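Local structure of anopheles Plasmodium-responsive Leucine-rich repeat protein 1B (Anopheles gambiae, 4XGO) at residues K96-S101 / T118-N123; P88-N93 / D112-A117. The protein probably takes part in mosquito immune defence against Plasmodium, its leucine-rich repeat domain, described here, belonging to a longer protein that also has a coiled coil. All coordinates share one frame; numbering follows the deposited sequence.

How the contacts relate
Both contacts join the same two neighbouring turns of the leucine-rich repeat solenoid, contact 1 at and just before the parallel strands 99-101 and 123-125, contact 2 on the loops that precede them. Each is partly buried, with an apolar side in the interior and a polar side nearer solvent. In contact 1 the backbones meet directly through three hydrogen bonds and bury 415 Å²; in contact 2 they stand farther apart, are bridged by waters and bury 250 Å². The two are continuous inside the solenoid: L121 CD2 lies 3.4 Å from F115 CD1, T118 packs on F91, and M100 reaches both phenylalanine rings.

Contact 1: residues K96-S101 / T118-N123; sequences KLTMMS and TTALQN. Unlike the reference sequence in segment 96-101: M100 (reference Leu).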
ATOM      1  N   LYS A  96     -12.733  29.014  -7.328  1.00 18.79           N
ATOM      2  CA  LYS A  96     -13.682  28.162  -8.013  1.00 18.74           C
ATOM      3  C   LYS A  96     -13.526  26.710  -7.608  1.00 17.22           C
ATOM      4  O   LYS A  96     -14.266  25.888  -8.108  1.00 16.17           O
ATOM      5  CB  LYS A  96     -13.550  28.271  -9.542  1.00 20.29           C
ATOM      6  CG  LYS A  96     -13.536  29.700 -10.078  1.00 22.41           C
ATOM      7  CD  LYS A  96     -14.784  30.474  -9.697  1.00 24.66           C
ATOM      8  CE  LYS A  96     -14.767  31.894 -10.272  1.00 27.05           C
ATOM      9  NZ  LYS A  96     -14.479  31.912 -11.731  1.00 28.26           N
ATOM     10  N   LEU A  97     -12.586  26.408  -6.705  1.00 16.37           N
ATOM     11  CA  LEU A  97     -12.298  25.016  -6.330  1.00 16.14           C
ATOM     12  C   LEU A  97     -13.518  24.371  -5.713  1.00 15.62           C
ATOM     13  O   LEU A  97     -14.050  24.883  -4.725  1.00 15.53           O
ATOM     14  CB  LEU A  97     -11.147  24.983  -5.330  1.00 16.80           C
ATOM     15  CG  LEU A  97     -10.482  23.651  -5.041  1.00 17.08           C
ATOM     16  CD1 LEU A  97      -9.783  23.065  -6.256  1.00 17.45           C
ATOM     17  CD2 LEU A  97      -9.504  23.855  -3.901  1.00 17.79           C
ATOM     18  N   THR A  98     -13.937  23.236  -6.268  1.00 15.24           N
ATOM     19  CA  THR A  98     -15.078  22.472  -5.747  1.00 15.18           C
ATOM     20  C   THR A  98     -14.705  21.105  -5.180  1.00 14.93           C
ATOM     21  O   THR A  98     -15.453  20.577  -4.356  1.00 14.19           O
ATOM     22  CB  THR A  98     -16.186  22.284  -6.795  1.00 15.58           C
ATOM     23  OG1 THR A  98     -15.756  21.369  -7.827  1.00 16.39           O
ATOM     24  CG2 THR A  98     -16.547  23.635  -7.395  1.00 16.25           C
ATOM     25  N   MET A  99     -13.591  20.542  -5.650  1.00 15.26           N
ATOM     26  CA  MET A  99     -13.101  19.243  -5.189  1.00 16.53           C
ATOM     27  C   MET A  99     -11.604  19.305  -5.004  1.00 15.55           C
ATOM     28  O   MET A  99     -10.862  19.725  -5.904  1.00 14.55           O
ATOM     29  CB  MET A  99     -13.419  18.125  -6.183  1.00 19.65           C
ATOM     30  CG  MET A  99     -12.689  16.818  -5.861  1.00 23.50           C
ATOM     31  SD  MET A  99     -13.274  15.466  -6.873  1.00 32.53           S
ATOM     32  CE  MET A  99     -14.916  15.202  -6.219  1.00 31.59           C
ATOM     33  N   MET A 100     -11.154  18.873  -3.835  1.00 14.71           N
ATOM     34  CA  MET A 100      -9.742  18.838  -3.538  1.00 14.84           C
ATOM     35  C   MET A 100      -9.451  17.512  -2.866  1.00 14.21           C
ATOM     36  O   MET A 100     -10.035  17.208  -1.815  1.00 13.37           O
ATOM     37  CB  MET A 100      -9.360  20.023  -2.644  1.00 16.33           C
ATOM     38  CG  MET A 100      -7.900  20.431  -2.741  1.00 17.74           C
ATOM     39  SD  MET A 100      -6.782  19.272  -1.950  1.00 18.59           S
ATOM     40  CE  MET A 100      -7.030  19.610  -0.214  1.00 18.68           C
ATOM     41  N   SER A 101      -8.582  16.721  -3.481  1.00 13.40           N
ATOM     42  CA  SER A 101      -8.221  15.449  -2.928  1.00 13.37           C
ATOM     43  C   SER A 101      -6.737  15.410  -2.628  1.00 12.98           C
ATOM     44  O   SER A 101      -5.906  15.683  -3.494  1.00 12.56           O
ATOM     45  CB  SER A 101      -8.628  14.341  -3.904  1.00 13.95           C
ATOM     46  OG  SER A 101      -8.654  13.104  -3.270  1.00 15.82           O
ATOM     47  N   THR A 118     -11.930  29.465  -0.794  1.00 20.27           N
ATOM     48  CA  THR A 118     -12.601  28.394  -1.519  1.00 18.83           C
ATOM     49  C   THR A 118     -14.018  28.190  -1.014  1.00 18.40           C
ATOM     50  O   THR A 118     -14.362  27.121  -0.474  1.00 18.18           O
ATOM     51  CB  THR A 118     -11.805  27.083  -1.459  1.00 18.22           C
ATOM     52  OG1 THR A 118     -11.707  26.613  -0.103  1.00 17.72           O
ATOM     53  CG2 THR A 118     -10.415  27.295  -2.040  1.00 18.14           C
ATOM     54  N   THR A 119     -14.859  29.188  -1.265  1.00 18.47           N
ATOM     55  CA  THR A 119     -16.220  29.214  -0.730  1.00 18.58           C
ATOM     56  C   THR A 119     -17.213  28.342  -1.510  1.00 18.15           C
ATOM     57  O   THR A 119     -18.415  28.329  -1.196  1.00 18.49           O
ATOM     58  CB  THR A 119     -16.736  30.672  -0.599  1.00 19.60           C
ATOM     59  OG1 THR A 119     -16.661  31.335  -1.857  1.00 20.09           O
ATOM     60  CG2 THR A 119     -15.909  31.424   0.427  1.00 20.25           C
ATOM     61  N   ALA A 120     -16.726  27.627  -2.522  1.00 17.30           N
ATOM     62  CA  ALA A 120     -17.538  26.661  -3.254  1.00 16.93           C
ATOM     63  C   ALA A 120     -17.033  25.242  -3.060  1.00 16.00           C
ATOM     64  O   ALA A 120     -17.479  24.338  -3.774  1.00 15.79           O
ATOM     65  CB  ALA A 120     -17.535  26.974  -4.740  1.00 17.18           C
ATOM     66  N   LEU A 121     -16.102  25.044  -2.131  1.00 15.52           N
ATOM     67  CA  LEU A 121     -15.510  23.719  -1.937  1.00 15.18           C
ATOM     68  C   LEU A 121     -16.552  22.742  -1.384  1.00 15.03           C
ATOM     69  O   LEU A 121     -17.055  22.920  -0.273  1.00 15.28           O
ATOM     70  CB  LEU A 121     -14.294  23.803  -1.006  1.00 15.42           C
ATOM     71  CG  LEU A 121     -13.549  22.482  -0.694  1.00 15.16           C
ATOM     72  CD1 LEU A 121     -12.952  21.889  -1.945  1.00 15.37           C
ATOM     73  CD2 LEU A 121     -12.464  22.689   0.352  1.00 15.45           C
ATOM     74  N   GLN A 122     -16.886  21.705  -2.152  1.00 14.78           N
ATOM     75  CA  GLN A 122     -17.923  20.776  -1.727  1.00 15.15           C
ATOM     76  C   GLN A 122     -17.412  19.398  -1.365  1.00 14.20           C
ATOM     77  O   GLN A 122     -18.035  18.724  -0.561  1.00 13.91           O
ATOM     78  CB  GLN A 122     -18.979  20.600  -2.819  1.00 16.15           C
ATOM     79  CG  GLN A 122     -19.827  21.821  -3.066  1.00 17.79           C
ATOM     80  CD  GLN A 122     -21.118  21.490  -3.784  1.00 19.13           C
ATOM     81  OE1 GLN A 122     -21.540  20.323  -3.846  1.00 20.79           O
ATOM     82  NE2 GLN A 122     -21.738  22.504  -4.355  1.00 20.24           N
ATOM     83  N   ASN A 123     -16.314  18.974  -1.985  1.00 13.69           N
ATOM     84  CA  ASN A 123     -15.809  17.616  -1.827  0.50 13.24           C
ATOM     85  C   ASN A 123     -14.353  17.673  -1.389  1.00 12.73           C
ATOM     86  O   ASN A 123     -13.512  18.198  -2.104  1.00 12.12           O
ATOM     87  CB  ASN A 123     -15.978  16.840  -3.133  0.50 13.59           C
ATOM     88  CG  ASN A 123     -17.431  16.777  -3.586  0.50 14.25           C
ATOM     89  OD1 ASN A 123     -18.240  16.026  -3.034  0.50 15.12           O
ATOM     90  ND2 ASN A 123     -17.768  17.560  -4.599  0.50 14.93           N
TER
HETATM   91  O   HOH W   1     -16.559  18.801  -7.339  1.00 26.70           O
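T98 O is the hub between 96-101 and 118-123, accepting two backbone N-H groups from the next turn of the solenoid. N123 N, 3.0 Å from T98 O, lies in the carbonyl plane, whereas Q122 N, 2.9 Å from T98 O, is tilted 30° from it. Farther along, M100 N donates to N123 O at 3.0 Å with an N-H...O angle of 163°. The bonds from N123 N and M100 N flank M99 and make M99 and N123 a parallel bridge pair; the CA-H of M99 adds a weaker contact to N123 O. Beneath this ladder lies the tight, buried side. L121 sends CG anti to its own N (chi1 180°), which carries CD1 under the T98 peptide, 3.7 Å from T98 O, and against CB of M100, while L97 and T118 run side by side with CD2 of L97 4.0 Å from CG2 of T118.

The other side is looser and partly exposed. M99, extended until it bends at its third torsion, lays its CE methyl 3.7 Å from CB of N123. Water 1 lies here, 2.7 Å from T98 OG1, with a weak and doubtful link to ND2 in one of the two conformers of N123.

Such a ladder of short parallel strands is the hallmark of the leucine-rich repeat fold, with the leucines turned inward. Beyond 118-123, L121 O accepts from S141 OG; on the other flank, strand 75-77 continues the ladder past 99-101, where T74 and L76 share backbone bonds with T98, M99 and S101.

Contact 2: residues P88-N93 / D112-A117; sequences PGIFHN and DDTFQA
Segments 88-93 and 112-117 follow one another as similar loops, each with a type I turn, G89 to H92 and D113 to Q116, closed by H92 N to G89 O and by Q116 N to D113 O. Their CA atoms come to 5.5 Å at H92 and A117 and to 6.6 Å at F91 and T114, and waters bridge much of the gap. Water 3 takes the N-H of F91 and donates to T114 O at 2.6 Å; water 4 also donates to T114 O and accepts from A117 N, so two waters grip this one carbonyl.

The side chains meet on the interior side. From equivalent turn positions, similar first torsions (chi1 -56° and -62°) send the rings of F91 and F115 the same way, and their planes lie at 18°. They are slid apart, however, with centroids 5.7 Å from each other, and barely overlap; CE2 of F91 touches CE1 of F115 at 3.7 Å. The CG2 methyl of T114 lies beside this contact, over the centre of the F115 ring and 3.9 Å from CD2 of F91. Toward the end of the loops, the A117 methyl rests 3.6 Å from H92 O.

Phenylalanines repeated at this position in successive turns are consistent with the phenylalanine spine of many leucine-rich repeat proteins. F115 packs on I139 in the following loop, and strand 99-101 adjoins both rings through M100.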
ATOM      1  N   PRO A  88       1.003  28.809   3.627  1.00 26.83           N
ATOM      2  CA  PRO A  88      -0.040  29.836   3.678  1.00 26.56           C
ATOM      3  C   PRO A  88      -0.279  30.431   2.297  1.00 25.55           C
ATOM      4  O   PRO A  88       0.676  30.702   1.567  1.00 25.67           O
ATOM      5  CB  PRO A  88       0.503  30.878   4.682  1.00 28.35           C
ATOM      6  CG  PRO A  88       1.957  30.564   4.845  1.00 29.45           C
ATOM      7  CD  PRO A  88       2.126  29.102   4.531  1.00 28.97           C
ATOM      8  N   GLY A  89      -1.554  30.572   1.945  1.00 24.03           N
ATOM      9  CA  GLY A  89      -1.963  31.184   0.705  1.00 23.69           C
ATOM     10  C   GLY A  89      -2.089  30.211  -0.454  1.00 21.74           C
ATOM     11  O   GLY A  89      -2.324  30.622  -1.587  1.00 22.36           O
ATOM     12  N   ILE A  90      -1.920  28.915  -0.195  1.00 20.56           N
ATOM     13  CA  ILE A  90      -1.921  27.930  -1.278  1.00 19.91           C
ATOM     14  C   ILE A  90      -3.190  28.008  -2.151  1.00 19.27           C
ATOM     15  O   ILE A  90      -3.097  27.899  -3.381  1.00 17.91           O
ATOM     16  CB  ILE A  90      -1.679  26.496  -0.739  1.00 19.85           C
ATOM     17  CG1 ILE A  90      -1.451  25.501  -1.887  1.00 19.96           C
ATOM     18  CG2 ILE A  90      -2.822  26.052   0.156  1.00 19.66           C
ATOM     19  CD1 ILE A  90      -0.177  25.758  -2.674  1.00 20.28           C
ATOM     20  N   PHE A  91      -4.355  28.214  -1.529  1.00 19.12           N
ATOM     21  CA  PHE A  91      -5.624  28.318  -2.271  1.00 19.41           C
ATOM     22  C   PHE A  91      -6.233  29.721  -2.285  1.00 21.35           C
ATOM     23  O   PHE A  91      -7.430  29.895  -2.545  1.00 21.79           O
ATOM     24  CB  PHE A  91      -6.646  27.304  -1.737  1.00 18.67           C
ATOM     25  CG  PHE A  91      -6.160  25.884  -1.767  1.00 17.59           C
ATOM     26  CD1 PHE A  91      -5.569  25.356  -2.913  1.00 17.67           C
ATOM     27  CD2 PHE A  91      -6.286  25.067  -0.655  1.00 17.43           C
ATOM     28  CE1 PHE A  91      -5.105  24.048  -2.945  1.00 17.03           C
ATOM     29  CE2 PHE A  91      -5.821  23.758  -0.678  1.00 16.94           C
ATOM     30  CZ  PHE A  91      -5.235  23.248  -1.829  1.00 16.88           C
ATOM     31  N   HIS A  92      -5.416  30.740  -2.042  1.00 22.55           N
ATOM     32  CA  HIS A  92      -5.946  32.095  -1.969  1.00 24.90           C
ATOM     33  C   HIS A  92      -6.521  32.584  -3.310  1.00 24.63           C
ATOM     34  O   HIS A  92      -7.448  33.412  -3.338  1.00 24.93           O
ATOM     35  CB  HIS A  92      -4.853  33.053  -1.507  1.00 27.16           C
ATOM     36  CG  HIS A  92      -5.278  34.487  -1.505  1.00 30.30           C
ATOM     37  ND1 HIS A  92      -6.198  34.986  -0.606  1.00 31.88           N
ATOM     38  CD2 HIS A  92      -4.920  35.526  -2.299  1.00 31.72           C
ATOM     39  CE1 HIS A  92      -6.373  36.277  -0.836  1.00 33.15           C
ATOM     40  NE2 HIS A  92      -5.613  36.627  -1.859  1.00 33.15           N
ATOM     41  N   ASN A  93      -5.951  32.100  -4.409  1.00 23.84           N
ATOM     42  CA  ASN A  93      -6.323  32.557  -5.727  1.00 25.03           C
ATOM     43  C   ASN A  93      -7.045  31.476  -6.530  1.00 23.18           C
ATOM     44  O   ASN A  93      -7.083  31.548  -7.768  1.00 23.53           O
ATOM     45  CB  ASN A  93      -5.078  33.036  -6.469  1.00 27.96           C
ATOM     46  CG  ASN A  93      -4.413  34.217  -5.786  1.00 31.02           C
ATOM     47  OD1 ASN A  93      -3.335  34.085  -5.203  1.00 35.43           O
ATOM     48  ND2 ASN A  93      -5.084  35.370  -5.802  1.00 32.96           N
ATOM     49  N   ASP A 112      -6.280  26.921   9.788  1.00 20.60           N
ATOM     50  CA  ASP A 112      -7.650  27.405   9.716  1.00 21.44           C
ATOM     51  C   ASP A 112      -7.958  28.348   8.538  1.00 22.50           C
ATOM     52  O   ASP A 112      -9.112  28.443   8.153  1.00 23.02           O
ATOM     53  CB  ASP A 112      -8.062  28.059  11.039  1.00 22.52           C
ATOM     54  CG  ASP A 112      -8.199  27.061  12.174  1.00 22.59           C
ATOM     55  OD1 ASP A 112      -8.008  25.826  11.981  1.00 21.55           O
ATOM     56  OD2 ASP A 112      -8.534  27.523  13.288  1.00 23.16           O
ATOM     57  N   ASP A 113      -6.956  29.024   7.973  1.00 23.21           N
ATOM     58  CA  ASP A 113      -7.193  29.928   6.824  1.00 23.86           C
ATOM     59  C   ASP A 113      -7.044  29.246   5.443  1.00 21.70           C
ATOM     60  O   ASP A 113      -7.244  29.872   4.405  1.00 20.73           O
ATOM     61  CB  ASP A 113      -6.347  31.210   6.932  1.00 27.56           C
ATOM     62  CG  ASP A 113      -4.837  30.962   6.895  1.00 30.56           C
ATOM     63  OD1 ASP A 113      -4.378  29.801   6.815  1.00 32.97           O
ATOM     64  OD2 ASP A 113      -4.093  31.974   6.979  1.00 36.57           O
ATOM     65  N   THR A 114      -6.748  27.948   5.439  1.00 20.09           N
ATOM     66  CA  THR A 114      -6.426  27.232   4.204  1.00 19.28           C
ATOM     67  C   THR A 114      -7.555  27.375   3.176  1.00 19.32           C
ATOM     68  O   THR A 114      -7.297  27.634   1.987  1.00 18.63           O
ATOM     69  CB  THR A 114      -6.146  25.740   4.501  1.00 19.07           C
ATOM     70  OG1 THR A 114      -5.033  25.642   5.397  1.00 19.86           O
ATOM     71  CG2 THR A 114      -5.812  24.978   3.237  1.00 18.56           C
ATOM     72  N   PHE A 115      -8.797  27.252   3.638  1.00 19.31           N
ATOM     73  CA  PHE A 115      -9.961  27.227   2.746  1.00 19.85           C
ATOM     74  C   PHE A 115     -10.834  28.485   2.817  1.00 21.92           C
ATOM     75  O   PHE A 115     -12.025  28.444   2.488  1.00 21.75           O
ATOM     76  CB  PHE A 115     -10.770  25.947   3.030  1.00 19.32           C
ATOM     77  CG  PHE A 115     -10.005  24.684   2.754  1.00 18.40           C
ATOM     78  CD1 PHE A 115      -9.663  24.332   1.450  1.00 18.40           C
ATOM     79  CD2 PHE A 115      -9.622  23.834   3.786  1.00 18.56           C
ATOM     80  CE1 PHE A 115      -8.956  23.176   1.184  1.00 17.72           C
ATOM     81  CE2 PHE A 115      -8.911  22.678   3.522  1.00 17.85           C
ATOM     82  CZ  PHE A 115      -8.576  22.348   2.223  1.00 17.92           C
ATOM     83  N   GLN A 116     -10.240  29.614   3.207  1.00 23.33           N
ATOM     84  CA  GLN A 116     -10.984  30.880   3.312  1.00 26.15           C
ATOM     85  C   GLN A 116     -11.586  31.341   1.989  1.00 24.96           C
ATOM     86  O   GLN A 116     -12.736  31.774   1.960  1.00 25.52           O
ATOM     87  CB  GLN A 116     -10.106  32.009   3.878  1.00 29.84           C
ATOM     88  CG  GLN A 116     -10.745  33.389   3.723  1.00 34.39           C
ATOM     89  CD  GLN A 116     -10.073  34.467   4.553  1.00 39.22           C
ATOM     90  OE1 GLN A 116      -8.840  34.552   4.605  1.00 43.61           O
ATOM     91  NE2 GLN A 116     -10.881  35.314   5.190  1.00 41.37           N
ATOM     92  N   ALA A 117     -10.818  31.235   0.906  1.00 23.60           N
ATOM     93  CA  ALA A 117     -11.235  31.758  -0.393  1.00 23.29           C
ATOM     94  C   ALA A 117     -12.039  30.739  -1.180  1.00 21.88           C
ATOM     95  O   ALA A 117     -12.756  31.101  -2.119  1.00 21.10           O
ATOM     96  CB  ALA A 117     -10.022  32.198  -1.196  1.00 23.99           C
TER
HETATM   97  O   HOH W   2      -3.550  29.558   3.521  1.00 33.23           O
HETATM   98  O   HOH W   3      -5.021  28.765   1.253  1.00 18.02           O
HETATM   99  O   HOH W   4      -8.374  29.789   0.524  1.00 23.95           O